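Predicted ATPase of the ABC class (Vibrio vulnificus, PDB 5D6A) is a predicted ATPase of the ABC class that binds the ATP analogue AMP-PNP and probably hydrolyses ATP. Local coordinates at residues I260-K271 against V418-Y428; V351-E362 against L401-S412. One frame throughout, in Å; residues are numbered along the deposited sequence.

Interaction 1 (I260-K271 against V418-Y428). With ANP (phosphoaminophosphonic acid-adenylate ester), chain C.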
# COMPACT_ATOMS: atom_id res chain seq x y z
N ILE A 260 26.59 13.79 -7.92
CA ILE A 260 25.41 13.38 -8.67
C ILE A 260 25.76 12.25 -9.64
O ILE A 260 26.70 12.37 -10.42
CB ILE A 260 24.81 14.56 -9.45
CG1 ILE A 260 24.51 15.72 -8.49
CG2 ILE A 260 23.55 14.13 -10.19
CD1 ILE A 260 24.02 16.98 -9.18
N THR A 261 24.98 11.17 -9.58
CA THR A 261 25.18 10.02 -10.46
C THR A 261 23.86 9.66 -11.14
O THR A 261 22.85 9.45 -10.47
CB THR A 261 25.70 8.80 -9.68
OG1 THR A 261 26.92 9.14 -9.01
CG2 THR A 261 25.95 7.62 -10.62
N LEU A 262 23.87 9.59 -12.46
CA LEU A 262 22.67 9.26 -13.21
C LEU A 262 22.72 7.83 -13.71
O LEU A 262 23.78 7.31 -14.07
CB LEU A 262 22.50 10.20 -14.41
CG LEU A 262 22.39 11.69 -14.08
CD1 LEU A 262 22.21 12.48 -15.37
CD2 LEU A 262 21.25 11.95 -13.12
N ILE A 263 21.55 7.19 -13.73
CA ILE A 263 21.40 5.83 -14.22
C ILE A 263 20.40 5.90 -15.37
O ILE A 263 19.19 5.96 -15.15
CB ILE A 263 20.92 4.87 -13.11
CG1 ILE A 263 21.98 4.78 -12.01
CG2 ILE A 263 20.63 3.49 -13.67
CD1 ILE A 263 21.61 3.89 -10.85
N VAL A 264 20.92 5.90 -16.59
CA VAL A 264 20.08 6.02 -17.78
C VAL A 264 19.95 4.72 -18.56
O VAL A 264 20.47 3.67 -18.15
CB VAL A 264 20.64 7.11 -18.72
CG1 VAL A 264 20.70 8.45 -17.99
CG2 VAL A 264 22.02 6.74 -19.25
N GLY A 265 19.26 4.79 -19.69
CA GLY A 265 19.04 3.64 -20.55
C GLY A 265 17.59 3.52 -20.95
O GLY A 265 16.72 4.15 -20.34
N GLY A 266 17.32 2.72 -21.97
CA GLY A 266 15.96 2.50 -22.45
C GLY A 266 15.14 1.73 -21.43
O GLY A 266 15.66 1.31 -20.39
N GLY A 267 13.87 1.51 -21.75
CA GLY A 267 12.98 0.79 -20.85
C GLY A 267 13.21 -0.71 -20.77
O GLY A 267 13.50 -1.36 -21.78
N PHE A 268 13.09 -1.24 -19.56
CA PHE A 268 13.22 -2.67 -19.28
C PHE A 268 14.67 -3.17 -19.43
O PHE A 268 14.91 -4.30 -19.83
CB PHE A 268 12.26 -3.48 -20.17
CG PHE A 268 11.84 -4.80 -19.58
CD1 PHE A 268 10.83 -4.85 -18.63
CD2 PHE A 268 12.44 -5.99 -19.98
CE1 PHE A 268 10.43 -6.05 -18.08
CE2 PHE A 268 12.04 -7.20 -19.43
CZ PHE A 268 11.03 -7.23 -18.48
N HIS A 269 15.63 -2.31 -19.07
CA HIS A 269 17.06 -2.66 -19.16
C HIS A 269 17.74 -2.91 -17.80
O HIS A 269 18.89 -3.36 -17.77
CB HIS A 269 17.83 -1.61 -19.97
CG HIS A 269 17.55 -1.67 -21.43
ND1 HIS A 269 16.51 -0.99 -22.02
CD2 HIS A 269 18.16 -2.35 -22.43
CE1 HIS A 269 16.49 -1.23 -23.32
NE2 HIS A 269 17.49 -2.06 -23.59
N GLY A 270 17.06 -2.60 -16.69
CA GLY A 270 17.61 -2.86 -15.36
C GLY A 270 18.02 -1.67 -14.51
O GLY A 270 18.85 -1.81 -13.62
N LYS A 271 17.43 -0.50 -14.76
CA LYS A 271 17.76 0.71 -14.01
C LYS A 271 17.22 0.66 -12.59
O LYS A 271 17.95 0.92 -11.64
CB LYS A 271 17.25 1.96 -14.72
CG LYS A 271 17.77 2.12 -16.15
CD LYS A 271 17.30 3.42 -16.80
CE LYS A 271 15.79 3.49 -17.00
NZ LYS A 271 15.29 2.42 -17.90
N VAL A 418 24.59 18.85 -15.15
CA VAL A 418 25.15 18.94 -13.79
C VAL A 418 25.66 17.61 -13.20
O VAL A 418 26.29 17.61 -12.15
CB VAL A 418 24.11 19.57 -12.82
CG1 VAL A 418 22.96 18.60 -12.53
CG2 VAL A 418 24.78 20.00 -11.52
N ALA A 419 25.41 16.50 -13.88
CA ALA A 419 25.83 15.19 -13.38
C ALA A 419 27.34 14.99 -13.43
O ALA A 419 28.00 15.47 -14.34
CB ALA A 419 25.14 14.08 -14.16
N ASP A 420 27.88 14.29 -12.43
CA ASP A 420 29.32 13.99 -12.37
C ASP A 420 29.59 12.74 -13.20
O ASP A 420 30.51 12.72 -14.02
CB ASP A 420 29.80 13.74 -10.94
CG ASP A 420 29.50 14.90 -10.01
OD1 ASP A 420 28.33 15.30 -9.91
OD2 ASP A 420 30.45 15.38 -9.34
N ASN A 421 28.80 11.69 -12.96
CA ASN A 421 28.93 10.43 -13.68
C ASN A 421 27.59 9.95 -14.22
O ASN A 421 26.55 10.19 -13.61
CB ASN A 421 29.55 9.35 -12.78
CG ASN A 421 30.88 9.77 -12.20
OD1 ASN A 421 30.99 10.80 -11.55
ND2 ASN A 421 31.90 8.94 -12.41
N VAL A 422 27.62 9.27 -15.37
CA VAL A 422 26.41 8.75 -16.00
C VAL A 422 26.59 7.28 -16.37
O VAL A 422 27.48 6.92 -17.14
CB VAL A 422 26.04 9.56 -17.26
CG1 VAL A 422 24.75 9.03 -17.87
CG2 VAL A 422 25.90 11.03 -16.92
N ILE A 423 25.72 6.43 -15.82
CA ILE A 423 25.76 5.00 -16.07
C ILE A 423 24.60 4.58 -16.97
O ILE A 423 23.46 5.00 -16.75
CB ILE A 423 25.67 4.21 -14.75
CG1 ILE A 423 26.87 4.55 -13.87
CG2 ILE A 423 25.60 2.71 -15.02
CD1 ILE A 423 26.80 3.97 -12.47
N GLN A 424 24.88 3.76 -17.98
CA GLN A 424 23.85 3.30 -18.89
C GLN A 424 23.64 1.80 -18.74
O GLN A 424 24.59 1.03 -18.76
CB GLN A 424 24.22 3.61 -20.34
CG GLN A 424 23.11 3.28 -21.34
CD GLN A 424 23.52 3.48 -22.78
OE1 GLN A 424 24.70 3.61 -23.09
NE2 GLN A 424 22.55 3.48 -23.68
N MSE A 425 22.38 1.40 -18.57
CA MSE A 425 22.03 -0.01 -18.46
C MSE A 425 21.63 -0.48 -19.84
O MSE A 425 20.84 0.17 -20.52
CB MSE A 425 20.88 -0.23 -17.48
CG MSE A 425 21.24 0.18 -16.05
SE MSE A 425 22.83 -0.79 -15.41
CE MSE A 425 22.00 -2.54 -15.07
N HIS A 426 22.20 -1.60 -20.25
CA HIS A 426 21.93 -2.18 -21.56
C HIS A 426 22.05 -3.69 -21.43
O HIS A 426 23.10 -4.18 -21.04
CB HIS A 426 22.92 -1.64 -22.58
CG HIS A 426 22.80 -2.26 -23.94
ND1 HIS A 426 21.97 -1.74 -24.92
CD2 HIS A 426 23.40 -3.34 -24.49
CE1 HIS A 426 22.07 -2.48 -26.01
NE2 HIS A 426 22.92 -3.46 -25.77
N ASP A 427 20.99 -4.42 -21.77
CA ASP A 427 21.00 -5.88 -21.64
C ASP A 427 21.49 -6.33 -20.25
O ASP A 427 22.15 -7.36 -20.12
CB ASP A 427 21.81 -6.53 -22.76
CG ASP A 427 21.13 -6.42 -24.12
OD1 ASP A 427 20.02 -5.86 -24.20
OD2 ASP A 427 21.71 -6.91 -25.11
N TYR A 428 21.15 -5.52 -19.24
CA TYR A 428 21.49 -5.79 -17.84
C TYR A 428 22.99 -5.77 -17.51
O TYR A 428 23.50 -6.67 -16.84
CB TYR A 428 20.84 -7.10 -17.37
CG TYR A 428 19.40 -7.22 -17.81
CD1 TYR A 428 18.43 -6.36 -17.30
CD2 TYR A 428 19.00 -8.19 -18.72
CE1 TYR A 428 17.11 -6.45 -17.70
CE2 TYR A 428 17.68 -8.30 -19.12
CZ TYR A 428 16.74 -7.43 -18.61
OH TYR A 428 15.43 -7.52 -19.00
PG ANP C . 12.68 1.89 -14.28
O1G ANP C . 13.78 2.34 -13.35
O2G ANP C . 11.30 1.94 -13.65
O3G ANP C . 12.77 2.53 -15.64
PB ANP C . 13.81 -0.42 -15.95
O1B ANP C . 15.19 0.16 -15.98
O2B ANP C . 12.91 -0.14 -17.13
N3B ANP C . 12.98 0.18 -14.52
PA ANP C . 13.72 -2.84 -14.50
O1A ANP C . 15.02 -3.07 -13.77
O2A ANP C . 12.57 -2.21 -13.77
O3A ANP C . 14.01 -2.01 -15.85
O5' ANP C . 13.21 -4.24 -15.08
C5' ANP C . 14.07 -5.07 -15.85
C4' ANP C . 13.58 -6.52 -15.80
O4' ANP C . 14.68 -7.38 -16.10
C3' ANP C . 13.07 -6.93 -14.43
O3' ANP C . 11.96 -7.83 -14.57
C2' ANP C . 14.25 -7.61 -13.77
O2' ANP C . 13.83 -8.68 -12.91
C1' ANP C . 15.09 -8.11 -14.94
N9 ANP C . 16.54 -7.92 -14.70
C8 ANP C . 17.14 -6.80 -14.24
N7 ANP C . 18.48 -7.00 -14.15
C5 ANP C . 18.75 -8.25 -14.56
C6 ANP C . 19.96 -9.09 -14.71
N6 ANP C . 21.18 -8.61 -14.39
N1 ANP C . 19.79 -10.36 -15.17
C2 ANP C . 18.58 -10.85 -15.49
N3 ANP C . 17.44 -10.13 -15.37
C4 ANP C . 17.46 -8.85 -14.92
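Leu262 and Ala419 meet in the apolar seam on one face of two parallel strands, 260-264 and 421-425, with Leu262 CD1 3.6 Å from Ala419 CB. On the same face Val264 CG2 packs on Val422 CG1 at 3.8 Å. The backbones zip together from Asn421 to Met425, Val264 N reaching Ile423 O at 2.7 Å. This buried ladder illustrates how a P-loop fold holds its phosphate-binding loop, for the strand runs into a glycine-rich loop, Gly265 to Gly270, that leads into helix 271-280, consistent with a Walker A motif. Lys271 N gives a 2.6 Å hydrogen bond to ANP O1B, and Lys271 NZ binds the same oxygen as well as Gly266 O. Met425, a selenomethionine, is bent at both chi2 (-57°) and chi3 (-75°), which brings its CE to 3.5 Å from Gly270 O. Farther along, Tyr428 offers one ring face to the adenine, whose C4 stands off-centre above it, while Phe268 does likewise for ribose C4'. The margins are more open to solvent and held by polar groups instead: partly exposed Asp420 receives Ile260 N from above its carboxylate plane (OD1, 3.0 Å) and forms a salt bridge with Arg398, and partly exposed His426 hydrogen-bonds Asp384 of the second subunit. Strand 404-408 flanks 260-264 on its other edge, helix 390-401 packs against Ile260 and Val418, and strand 249-257 covers Thr261 and Ile423.

Interaction 2 (V351-E362 against L401-S412). With ANP (phosphoaminophosphonic acid-adenylate ester), chain C.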
# COMPACT_ATOMS: atom_id res chain seq x y z
N VAL A 351 17.28 16.32 4.48
CA VAL A 351 18.43 17.17 4.75
C VAL A 351 18.47 17.47 6.24
O VAL A 351 19.51 17.35 6.88
CB VAL A 351 18.36 18.49 3.96
CG1 VAL A 351 19.53 19.40 4.33
CG2 VAL A 351 18.34 18.22 2.46
N GLU A 352 17.31 17.82 6.79
CA GLU A 352 17.18 18.14 8.21
C GLU A 352 17.73 17.00 9.07
O GLU A 352 18.47 17.23 10.02
CB GLU A 352 15.70 18.37 8.58
CG GLU A 352 15.48 19.03 9.94
CD GLU A 352 14.03 19.02 10.38
OE1 GLU A 352 13.41 17.94 10.39
OE2 GLU A 352 13.51 20.09 10.75
N ALA A 353 17.37 15.77 8.71
CA ALA A 353 17.80 14.57 9.46
C ALA A 353 19.25 14.16 9.22
O ALA A 353 19.73 13.21 9.84
CB ALA A 353 16.87 13.41 9.14
N GLY A 354 19.94 14.84 8.31
CA GLY A 354 21.35 14.54 8.05
C GLY A 354 21.61 13.40 7.08
O GLY A 354 22.53 12.60 7.29
N ALA A 355 20.80 13.31 6.02
CA ALA A 355 20.98 12.28 5.00
C ALA A 355 22.10 12.72 4.08
O ALA A 355 22.12 13.88 3.63
CB ALA A 355 19.70 12.07 4.22
N SER A 356 23.03 11.81 3.79
CA SER A 356 24.18 12.11 2.92
C SER A 356 23.91 11.73 1.47
O SER A 356 24.61 12.19 0.56
CB SER A 356 25.41 11.36 3.39
OG SER A 356 25.74 11.67 4.73
N THR A 357 22.91 10.89 1.25
CA THR A 357 22.60 10.45 -0.09
C THR A 357 21.09 10.39 -0.31
O THR A 357 20.34 9.98 0.57
CB THR A 357 23.22 9.07 -0.36
OG1 THR A 357 24.64 9.13 -0.12
CG2 THR A 357 22.96 8.62 -1.80
N LEU A 358 20.67 10.81 -1.50
CA LEU A 358 19.26 10.82 -1.87
C LEU A 358 19.08 9.96 -3.10
O LEU A 358 19.80 10.12 -4.08
CB LEU A 358 18.81 12.25 -2.15
CG LEU A 358 18.94 13.22 -0.99
CD1 LEU A 358 18.69 14.64 -1.46
CD2 LEU A 358 18.01 12.85 0.15
N LEU A 359 18.10 9.06 -3.06
CA LEU A 359 17.83 8.17 -4.18
C LEU A 359 16.51 8.59 -4.81
O LEU A 359 15.52 8.78 -4.11
CB LEU A 359 17.76 6.72 -3.69
CG LEU A 359 18.96 6.27 -2.85
CD1 LEU A 359 18.78 4.84 -2.37
CD2 LEU A 359 20.27 6.42 -3.63
N ILE A 360 16.50 8.74 -6.13
CA ILE A 360 15.30 9.16 -6.85
C ILE A 360 15.09 8.34 -8.11
O ILE A 360 16.05 8.02 -8.81
CB ILE A 360 15.38 10.66 -7.24
CG1 ILE A 360 15.48 11.52 -5.98
CG2 ILE A 360 14.17 11.06 -8.07
CD1 ILE A 360 15.61 13.00 -6.25
N ASP A 361 13.83 8.01 -8.39
CA ASP A 361 13.47 7.24 -9.58
C ASP A 361 12.42 8.04 -10.34
O ASP A 361 11.30 8.22 -9.86
CB ASP A 361 12.95 5.86 -9.19
CG ASP A 361 12.69 4.97 -10.40
OD1 ASP A 361 12.61 5.48 -11.54
OD2 ASP A 361 12.56 3.74 -10.21
N GLU A 362 12.80 8.51 -11.53
CA GLU A 362 11.92 9.33 -12.37
C GLU A 362 10.55 8.70 -12.61
O GLU A 362 9.57 9.41 -12.81
CB GLU A 362 12.62 9.63 -13.70
CG GLU A 362 11.92 10.66 -14.56
CD GLU A 362 12.71 11.05 -15.80
OE1 GLU A 362 13.49 10.22 -16.31
OE2 GLU A 362 12.54 12.19 -16.27
N LEU A 401 26.25 21.33 0.56
CA LEU A 401 25.98 20.40 1.66
C LEU A 401 26.68 19.05 1.52
O LEU A 401 26.57 18.21 2.41
CB LEU A 401 24.47 20.19 1.79
CG LEU A 401 23.64 21.47 1.93
CD1 LEU A 401 22.15 21.15 1.99
CD2 LEU A 401 24.06 22.27 3.15
N GLU A 402 27.40 18.86 0.42
CA GLU A 402 28.10 17.60 0.17
C GLU A 402 27.16 16.39 0.22
O GLU A 402 27.51 15.32 0.70
CB GLU A 402 29.28 17.43 1.15
CG GLU A 402 30.33 18.53 1.02
CD GLU A 402 31.53 18.33 1.93
OE1 GLU A 402 31.54 17.37 2.73
OE2 GLU A 402 32.48 19.14 1.84
N ILE A 403 25.94 16.59 -0.31
CA ILE A 403 24.94 15.53 -0.36
C ILE A 403 24.90 14.92 -1.76
O ILE A 403 24.62 15.61 -2.74
CB ILE A 403 23.54 16.05 0.01
CG1 ILE A 403 23.52 16.54 1.46
CG2 ILE A 403 22.49 14.96 -0.20
CD1 ILE A 403 22.21 17.15 1.90
N SER A 404 25.17 13.62 -1.84
CA SER A 404 25.16 12.92 -3.13
C SER A 404 23.75 12.51 -3.53
O SER A 404 22.86 12.39 -2.69
CB SER A 404 26.07 11.70 -3.06
OG SER A 404 27.41 12.08 -2.78
N THR A 405 23.55 12.29 -4.83
CA THR A 405 22.25 11.91 -5.36
C THR A 405 22.40 10.95 -6.53
O THR A 405 23.19 11.19 -7.44
CB THR A 405 21.45 13.14 -5.83
OG1 THR A 405 21.29 14.06 -4.73
CG2 THR A 405 20.08 12.74 -6.34
N ILE A 406 21.63 9.87 -6.49
CA ILE A 406 21.63 8.88 -7.56
C ILE A 406 20.22 8.88 -8.14
O ILE A 406 19.25 8.71 -7.41
CB ILE A 406 22.01 7.48 -7.03
CG1 ILE A 406 23.30 7.57 -6.21
CG2 ILE A 406 22.17 6.51 -8.19
CD1 ILE A 406 23.74 6.25 -5.61
N ILE A 407 20.12 9.09 -9.46
CA ILE A 407 18.81 9.19 -10.10
C ILE A 407 18.63 8.30 -11.33
O ILE A 407 19.45 8.32 -12.25
CB ILE A 407 18.53 10.64 -10.55
CG1 ILE A 407 18.88 11.62 -9.43
CG2 ILE A 407 17.08 10.81 -10.98
CD1 ILE A 407 18.63 13.07 -9.79
N VAL A 408 17.55 7.52 -11.34
CA VAL A 408 17.20 6.69 -12.48
C VAL A 408 16.36 7.59 -13.37
O VAL A 408 15.32 8.09 -12.93
CB VAL A 408 16.39 5.45 -12.08
CG1 VAL A 408 15.82 4.75 -13.30
CG2 VAL A 408 17.26 4.49 -11.27
N MSE A 409 16.80 7.81 -14.60
CA MSE A 409 16.09 8.71 -15.51
C MSE A 409 15.51 8.02 -16.72
O MSE A 409 14.56 7.25 -16.59
CB MSE A 409 17.06 9.82 -15.90
CG MSE A 409 17.51 10.61 -14.68
SE MSE A 409 17.16 12.52 -14.97
CE MSE A 409 18.24 12.77 -16.60
N GLY A 410 16.07 8.29 -17.89
CA GLY A 410 15.57 7.71 -19.13
C GLY A 410 14.46 8.53 -19.77
O GLY A 410 13.90 8.13 -20.79
N GLY A 411 14.13 9.67 -19.16
CA GLY A 411 13.08 10.55 -19.67
C GLY A 411 13.60 11.94 -20.00
O GLY A 411 13.70 12.31 -21.17
N SER A 412 13.93 12.71 -18.96
CA SER A 412 14.47 14.06 -19.13
C SER A 412 15.96 14.01 -19.45
O SER A 412 16.60 12.96 -19.30
CB SER A 412 14.24 14.88 -17.86
OG SER A 412 14.80 14.24 -16.72
PG ANP C . 12.68 1.89 -14.28
O1G ANP C . 13.78 2.34 -13.35
O2G ANP C . 11.30 1.94 -13.65
O3G ANP C . 12.77 2.53 -15.64
PB ANP C . 13.81 -0.42 -15.95
O1B ANP C . 15.19 0.16 -15.98
O2B ANP C . 12.91 -0.14 -17.13
N3B ANP C . 12.98 0.18 -14.52
PA ANP C . 13.72 -2.84 -14.50
O1A ANP C . 15.02 -3.07 -13.77
O2A ANP C . 12.57 -2.21 -13.77
O3A ANP C . 14.01 -2.01 -15.85
O5' ANP C . 13.21 -4.24 -15.08
C5' ANP C . 14.07 -5.07 -15.85
C4' ANP C . 13.58 -6.52 -15.80
O4' ANP C . 14.68 -7.38 -16.10
C3' ANP C . 13.07 -6.93 -14.43
O3' ANP C . 11.96 -7.83 -14.57
C2' ANP C . 14.25 -7.61 -13.77
O2' ANP C . 13.83 -8.68 -12.91
C1' ANP C . 15.09 -8.11 -14.94
N9 ANP C . 16.54 -7.92 -14.70
C8 ANP C . 17.14 -6.80 -14.24
N7 ANP C . 18.48 -7.00 -14.15
C5 ANP C . 18.75 -8.25 -14.56
C6 ANP C . 19.96 -9.09 -14.71
N6 ANP C . 21.18 -8.61 -14.39
N1 ANP C . 19.79 -10.36 -15.17
C2 ANP C . 18.58 -10.85 -15.49
N3 ANP C . 17.44 -10.13 -15.37
C4 ANP C . 17.46 -8.85 -14.92
O HOH W 1 27.54 12.33 0.11
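Glu362 OE2 is gripped by two donors of one residue: Ser412 N, at 3.1 Å, meets the syn lone pair of OE2, and Ser412 OG, also at 3.1 Å, comes from above the carboxylate plane. Glu362 CG lies anti to the backbone N (chi1 -170°) and the chain stays extended beyond it, carrying the carboxylate across to the loop after strand 404-408; Gly411 and Ser412 are poorly ordered, however. The two parallel strands belong to the core sheet of the P-loop fold, and Asp361-Glu362, ending a hydrophobic strand, resembles the Walker B pair of ABC ATPases. Between the strands the backbone ladder runs unbroken from Ser356 to Glu362. On one face Leu359 and Ile406 lie side by side, as do Asp361 and Val408 at the end next to the nucleotide, where Asp361 OD2 takes a hydrogen bond from Ser272 OG while OD1 accepts from Asp363 N. On the other, Ile360 CB rests 4.1 Å from Ile407 CG2 and helix 390-401 closes over both. Val351, of helix 339-352, packs crosswise on Leu401 and Ile403. At that margin water 1 donates to Ser356 O and Glu402 O and accepts from Ser404 OG, itself hydrogen-bonded to Gly259 N, with water and OG 2.9 Å apart.

From the N terminus the chain first passes through strand 260-264 and its phosphate loop, then runs through 351-362 and 401-412 before reaching 418-428. Interaction 2 closes a loop of 38 residues containing nearly all of helix 390-401, and it nests wholly inside the 146-residue loop that interaction 1 closes; the two do not cross. In the sheet strand 260-264 lies between 404-408 and 421-425, so, of the four strands of these contacts, the earliest in sequence is inserted between the two latest. The two contacts meet along that edge, where Thr261 N and Thr405 O, 2.8 Å apart, probably form a hydrogen bond. Both contacts reach the bound nucleotide at the C-terminal ends of their strands, and both also reach the second subunit.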